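Local coordinates for phenolic acid decarboxylase (Sedimentibacter hydroxybenzoicus, PDB 7AE5), which catalyses the reversible, non-oxidative decarboxylation of 4-hydroxybenzoate and 3,4-dihydroxybenzoate under anaerobic conditions, using prenylated FMN and manganese, at residues E54-K57 with S62-T65; V341-M346 with I351-S356; R371-P376 with K383-V388. One frame throughout, in Å; residues are numbered along the deposited sequence.

Interaction 1 of 3, residues E54-K57 with S62-T65; sequences EKIK and SVVT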
# COMPACT_ATOMS: atom_id res chain seq x y z
N GLU C 54 -3.42 -34.75 46.65
CA GLU C 54 -3.40 -35.01 48.08
C GLU C 54 -2.04 -35.49 48.57
O GLU C 54 -1.68 -35.23 49.72
CB GLU C 54 -4.48 -36.03 48.45
N LYS C 55 -1.28 -36.17 47.71
CA LYS C 55 -0.01 -36.78 48.11
C LYS C 55 1.05 -36.47 47.07
O LYS C 55 0.91 -36.84 45.90
CB LYS C 55 -0.17 -38.29 48.29
N ILE C 56 2.12 -35.80 47.50
CA ILE C 56 3.28 -35.53 46.67
C ILE C 56 4.50 -36.13 47.35
O ILE C 56 4.72 -35.91 48.55
CB ILE C 56 3.47 -34.02 46.43
CG1 ILE C 56 2.23 -33.41 45.78
CG2 ILE C 56 4.69 -33.76 45.56
CD1 ILE C 56 1.32 -32.67 46.75
N LYS C 57 5.29 -36.90 46.59
CA LYS C 57 6.38 -37.67 47.17
C LYS C 57 7.40 -36.77 47.84
O LYS C 57 7.93 -35.84 47.22
CB LYS C 57 7.05 -38.52 46.09
CG LYS C 57 8.40 -39.07 46.51
CD LYS C 57 9.12 -39.75 45.36
CE LYS C 57 10.46 -39.09 45.08
NZ LYS C 57 11.46 -40.04 44.53
N SER C 62 -0.54 -30.41 50.63
CA SER C 62 -1.28 -30.56 49.38
C SER C 62 -0.91 -29.48 48.36
O SER C 62 -0.32 -28.45 48.69
CB SER C 62 -2.79 -30.51 49.64
OG SER C 62 -3.12 -31.09 50.89
N VAL C 63 -1.29 -29.75 47.11
CA VAL C 63 -1.13 -28.83 45.99
C VAL C 63 -2.44 -28.78 45.22
O VAL C 63 -3.08 -29.81 45.00
CB VAL C 63 0.03 -29.24 45.06
CG1 VAL C 63 -0.06 -28.53 43.71
CG2 VAL C 63 1.37 -28.94 45.71
N VAL C 64 -2.84 -27.58 44.81
CA VAL C 64 -3.99 -27.39 43.93
C VAL C 64 -3.59 -26.44 42.81
O VAL C 64 -2.88 -25.45 43.05
CB VAL C 64 -5.23 -26.88 44.70
CG1 VAL C 64 -5.05 -25.45 45.17
CG2 VAL C 64 -6.49 -27.02 43.84
N THR C 65 -4.01 -26.75 41.59
CA THR C 65 -3.62 -25.97 40.42
C THR C 65 -4.81 -25.84 39.47
O THR C 65 -5.80 -26.57 39.58
CB THR C 65 -2.42 -26.61 39.70
OG1 THR C 65 -1.87 -25.67 38.76
CG2 THR C 65 -2.85 -27.87 38.96

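Interaction 2 of 3, residues V341-M346 with I351-S356; sequences VAVNAM and IGVIIS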
# COMPACT_ATOMS: atom_id res chain seq x y z
N VAL C 341 -20.81 -1.44 23.17
CA VAL C 341 -21.57 -2.44 23.91
C VAL C 341 -20.67 -3.28 24.81
O VAL C 341 -21.02 -3.54 25.97
CB VAL C 341 -22.36 -3.32 22.92
CG1 VAL C 341 -23.04 -4.47 23.63
CG2 VAL C 341 -23.39 -2.47 22.18
N ALA C 342 -19.51 -3.70 24.31
CA ALA C 342 -18.60 -4.53 25.09
C ALA C 342 -17.21 -4.48 24.49
O ALA C 342 -17.05 -4.23 23.29
CB ALA C 342 -19.09 -5.98 25.16
N VAL C 343 -16.21 -4.72 25.33
CA VAL C 343 -14.81 -4.79 24.91
C VAL C 343 -14.25 -6.13 25.36
O VAL C 343 -14.31 -6.47 26.55
CB VAL C 343 -13.98 -3.63 25.49
CG1 VAL C 343 -12.51 -3.82 25.15
CG2 VAL C 343 -14.49 -2.30 24.96
N ASN C 344 -13.73 -6.90 24.40
CA ASN C 344 -13.06 -8.17 24.66
C ASN C 344 -11.57 -7.94 24.42
O ASN C 344 -11.10 -7.99 23.28
CB ASN C 344 -13.63 -9.27 23.77
CG ASN C 344 -12.82 -10.56 23.82
OD1 ASN C 344 -11.90 -10.71 24.62
ND2 ASN C 344 -13.18 -11.51 22.97
N ALA C 345 -10.83 -7.70 25.50
CA ALA C 345 -9.39 -7.46 25.45
C ALA C 345 -8.62 -8.56 26.17
O ALA C 345 -7.66 -8.30 26.89
CB ALA C 345 -9.05 -6.09 26.04
N MET C 346 -9.02 -9.81 25.96
CA MET C 346 -8.55 -10.94 26.75
C MET C 346 -7.31 -11.62 26.19
O MET C 346 -6.86 -12.61 26.77
CB MET C 346 -9.66 -11.99 26.87
CG MET C 346 -10.96 -11.50 27.47
SD MET C 346 -12.14 -12.86 27.67
CE MET C 346 -11.65 -13.96 26.34
N ILE C 351 -3.29 -7.29 23.64
CA ILE C 351 -2.71 -7.03 22.33
C ILE C 351 -3.74 -7.29 21.23
O ILE C 351 -3.75 -6.60 20.21
CB ILE C 351 -1.43 -7.86 22.12
CG1 ILE C 351 -0.34 -7.40 23.10
CG2 ILE C 351 -0.91 -7.74 20.70
CD1 ILE C 351 0.86 -8.31 23.16
N GLY C 352 -4.63 -8.25 21.45
CA GLY C 352 -5.78 -8.46 20.58
C GLY C 352 -7.05 -7.99 21.28
O GLY C 352 -7.31 -8.35 22.43
N VAL C 353 -7.82 -7.16 20.57
CA VAL C 353 -9.01 -6.52 21.14
C VAL C 353 -10.16 -6.64 20.15
O VAL C 353 -9.98 -6.39 18.95
CB VAL C 353 -8.75 -5.04 21.48
CG1 VAL C 353 -9.99 -4.41 22.09
CG2 VAL C 353 -7.57 -4.90 22.42
N ILE C 354 -11.33 -7.02 20.65
CA ILE C 354 -12.56 -7.05 19.86
C ILE C 354 -13.58 -6.17 20.56
O ILE C 354 -13.93 -6.42 21.73
CB ILE C 354 -13.09 -8.48 19.68
CG1 ILE C 354 -11.96 -9.43 19.32
CG2 ILE C 354 -14.19 -8.51 18.62
CD1 ILE C 354 -12.38 -10.87 19.22
N ILE C 355 -14.06 -5.14 19.86
CA ILE C 355 -15.04 -4.21 20.39
C ILE C 355 -16.35 -4.40 19.65
O ILE C 355 -16.37 -4.36 18.41
CB ILE C 355 -14.56 -2.75 20.27
CG1 ILE C 355 -13.19 -2.57 20.90
CG2 ILE C 355 -15.57 -1.80 20.90
CD1 ILE C 355 -12.42 -1.38 20.34
N SER C 356 -17.43 -4.59 20.39
CA SER C 356 -18.77 -4.52 19.83
C SER C 356 -19.36 -3.15 20.11
O SER C 356 -19.24 -2.63 21.22
CB SER C 356 -19.68 -5.61 20.41
OG SER C 356 -19.99 -5.36 21.77

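Interaction 3 of 3, residues R371-P376 with K383-V388; sequences RLLSTP and KIVIVV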
# COMPACT_ATOMS: atom_id res chain seq x y z
N ARG C 371 -10.13 5.47 19.37
CA ARG C 371 -10.22 5.79 20.79
C ARG C 371 -9.49 4.75 21.63
O ARG C 371 -8.74 5.11 22.55
CB ARG C 371 -11.69 5.89 21.21
CG ARG C 371 -11.87 6.53 22.58
CD ARG C 371 -11.08 7.82 22.69
NE ARG C 371 -11.75 8.82 23.53
CZ ARG C 371 -11.80 10.12 23.26
NH1 ARG C 371 -11.28 10.62 22.15
NH2 ARG C 371 -12.39 10.93 24.13
N LEU C 372 -9.68 3.47 21.32
CA LEU C 372 -8.96 2.42 22.04
C LEU C 372 -7.46 2.58 21.87
O LEU C 372 -6.70 2.51 22.85
CB LEU C 372 -9.39 1.04 21.56
CG LEU C 372 -8.61 -0.06 22.28
CD1 LEU C 372 -9.42 -0.65 23.43
CD2 LEU C 372 -8.15 -1.14 21.32
N LEU C 373 -7.01 2.80 20.64
CA LEU C 373 -5.59 3.02 20.38
C LEU C 373 -5.08 4.33 20.95
O LEU C 373 -3.91 4.66 20.75
CB LEU C 373 -5.33 2.97 18.87
CG LEU C 373 -5.61 1.62 18.21
CD1 LEU C 373 -5.58 1.73 16.70
CD2 LEU C 373 -4.63 0.57 18.70
N SER C 374 -5.92 5.10 21.66
CA SER C 374 -5.46 6.30 22.34
C SER C 374 -5.67 6.24 23.85
O SER C 374 -5.57 7.27 24.52
CB SER C 374 -6.13 7.55 21.76
OG SER C 374 -7.51 7.34 21.50
N THR C 375 -5.97 5.06 24.41
CA THR C 375 -6.06 4.89 25.85
C THR C 375 -4.69 4.56 26.44
O THR C 375 -3.78 4.14 25.71
CB THR C 375 -7.06 3.78 26.18
OG1 THR C 375 -6.74 2.61 25.41
CG2 THR C 375 -8.47 4.22 25.84
N PRO C 376 -4.50 4.74 27.75
CA PRO C 376 -3.19 4.42 28.35
C PRO C 376 -2.71 3.01 28.07
O PRO C 376 -1.51 2.81 27.83
CB PRO C 376 -3.44 4.65 29.84
CG PRO C 376 -4.47 5.71 29.88
CD PRO C 376 -5.38 5.45 28.70
N LYS C 383 -2.52 -4.23 19.35
CA LYS C 383 -2.02 -4.29 17.99
C LYS C 383 -3.10 -4.67 16.97
O LYS C 383 -3.13 -4.12 15.87
CB LYS C 383 -0.86 -5.29 17.89
CG LYS C 383 -0.25 -5.40 16.51
CD LYS C 383 0.93 -6.35 16.49
CE LYS C 383 0.51 -7.76 16.87
NZ LYS C 383 1.67 -8.70 16.93
N ILE C 384 -3.99 -5.60 17.32
CA ILE C 384 -5.04 -6.06 16.43
C ILE C 384 -6.38 -5.70 17.05
O ILE C 384 -6.72 -6.20 18.13
CB ILE C 384 -4.94 -7.57 16.16
CG1 ILE C 384 -3.57 -7.90 15.55
CG2 ILE C 384 -6.06 -8.02 15.23
CD1 ILE C 384 -3.32 -9.38 15.37
N VAL C 385 -7.13 -4.84 16.37
CA VAL C 385 -8.39 -4.32 16.88
C VAL C 385 -9.49 -4.65 15.88
O VAL C 385 -9.47 -4.17 14.74
CB VAL C 385 -8.33 -2.80 17.13
CG1 VAL C 385 -9.65 -2.30 17.70
CG2 VAL C 385 -7.17 -2.47 18.06
N ILE C 386 -10.45 -5.47 16.31
CA ILE C 386 -11.59 -5.86 15.49
C ILE C 386 -12.83 -5.22 16.09
O ILE C 386 -13.08 -5.33 17.29
CB ILE C 386 -11.75 -7.39 15.43
CG1 ILE C 386 -10.44 -8.05 14.97
CG2 ILE C 386 -12.90 -7.78 14.52
CD1 ILE C 386 -10.38 -9.53 15.25
N VAL C 387 -13.61 -4.55 15.25
CA VAL C 387 -14.85 -3.90 15.66
C VAL C 387 -16.02 -4.63 15.00
O VAL C 387 -16.03 -4.81 13.78
CB VAL C 387 -14.87 -2.40 15.31
CG1 VAL C 387 -16.07 -1.73 15.94
CG2 VAL C 387 -13.58 -1.74 15.77
N VAL C 388 -16.99 -5.03 15.81
CA VAL C 388 -18.16 -5.76 15.34
C VAL C 388 -19.41 -4.99 15.77
O VAL C 388 -19.36 -4.06 16.57
CB VAL C 388 -18.20 -7.20 15.87
CG1 VAL C 388 -16.96 -7.97 15.43
CG2 VAL C 388 -18.33 -7.21 17.38

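Interaction 1 of 3, residues E54-K57 with S62-T65
I56 and V63 make the one side-chain contact between these segments. It is purely apolar. CD1 of I56 touches CG2 of V63 at 3.9 Å, and the two side chains cross at about a right angle. The same methyl also lies 4.0 Å from CB of V63, so it rests against the root of the valine as well as its branch. In I56, CG1 stands beside the backbone N and anti to the carbonyl carbon (chi1 -58°). This turns the longer branch toward the strand, with CD1 at its end.

Contacts with the backbone come next. CD1 of I56 is 3.9 Å from N of V63 and 4.2 Å from C of S62. The methyl therefore covers the peptide link between S62 and V63. No hydrogen bond joins the two segments.

Polar bonds run to other parts of the fold. The backbones of K55 and K57 bond to V28. S62 and V64 bond through the backbone to F305 of strand 304-306, and V63 bonds to F53 of strand 50-53. The carbonyl O of K57 accepts a hydrogen bond from NE1 of W23 in the chain of Protein ShdD, so this loop also meets the partner protein.

Segment 54-57 leaves strand 50-53, and the chain returns along the antiparallel neighbour 62-65. This is a beta hairpin with a long connecting loop. I56 folds the start of that loop back onto the returning strand, within the mixed sheet of the N-terminal domain of this UbiD-family enzyme.

Interaction 2 of 3, residues V341-M346 with I351-S356
The carboxamide of N344 lies beside I354, and CD1 of I354 lies above the amide plane, off toward its ND2 end, 3.9 Å from ND2. The amide's polar ends are both used. OD1 accepts from N of M346 at 3.3 Å, an Asx turn, and ND2 gives hydrogen bonds to P394 O and Y347 OH. CG of N344 is anti to the backbone N (chi1 170°), which carries the amide alongside I354. A second flat group is the carbonyl of S356. N of V341 (2.8 Å) and N of A342 (3.3 Å) reach S356 O from the same face of its plane. Two residues thus face one, a classic beta bulge.

Past the bulge the strands pair regularly, antiparallel at 169°. N344 N bonds to I354 O at 2.7 Å, and I354 N returns to N344 O. On the opposite side of the sheet V343 CG1 meets V353 CG1 at 4.0 Å, and helices 323-336 and 364-372 cover these residues.

With a leucine in place of N344, P394 O would probably lose this donor and M346 N its side-chain acceptor. The chemistry implies a hairpin zipped by its backbone, with one buried amide tying it to the chain around P394.

Interaction 3 of 3, residues R371-P376 with K383-V388
V385 points from its strand toward L372 and L373 at the end of helix 364-372. Its CB carries two methyls, and both are used. CG1, anti to the backbone N (chi1 -178°), comes within 4.1 Å of L372 CD2. CG2 goes further into the contact. It touches L372 CD2 at 3.7 Å and L373 CD2 at 4.0 Å, so it is shared by two consecutive leucines. Each leucine side chain runs alongside the valine, the two pointing opposite ways, and in each leucine only the CD2 branch comes this close to V385. I355 of the neighbouring strand also packs on V385, while L372 reaches V353.

The helix end is held by polar bonds of its own. O of L372 accepts from T375 OG1 at 2.6 Å, in the carbonyl plane and on a lone pair. It also accepts from T375 N at 3.1 Å, closing a type I turn. T375 OG1 in turn caps the backbone N of G378, where helix 378-381 starts. R371 NH1 bonds to S374 OG of the third subunit.

No hydrogen bond crosses between the two segments. The helix end thus meets the strand through methyl groups alone, while polar groups fix the turn beside it.

In the fold
From the N terminus, interaction 1 comes first. It closes the loop of a hairpin in the N-terminal domain. The other two lie in the C-terminal domain, on the opposite side of the chain's centre; the centres of interactions 1 and 2 are 37 Å apart. Interaction 2 closes the hairpin 340-347/352-357. The chain then runs through helix 364-372, and interaction 3 closes the loop back to strand 384-388. That strand lies parallel to 352-357, giving a beta-alpha-beta crossover. All three loops are in series, and none nest or cross. Interactions 2 and 3 touch: I355 N and O probably bond to I386 O and V388 N, joining both in one mixed sheet.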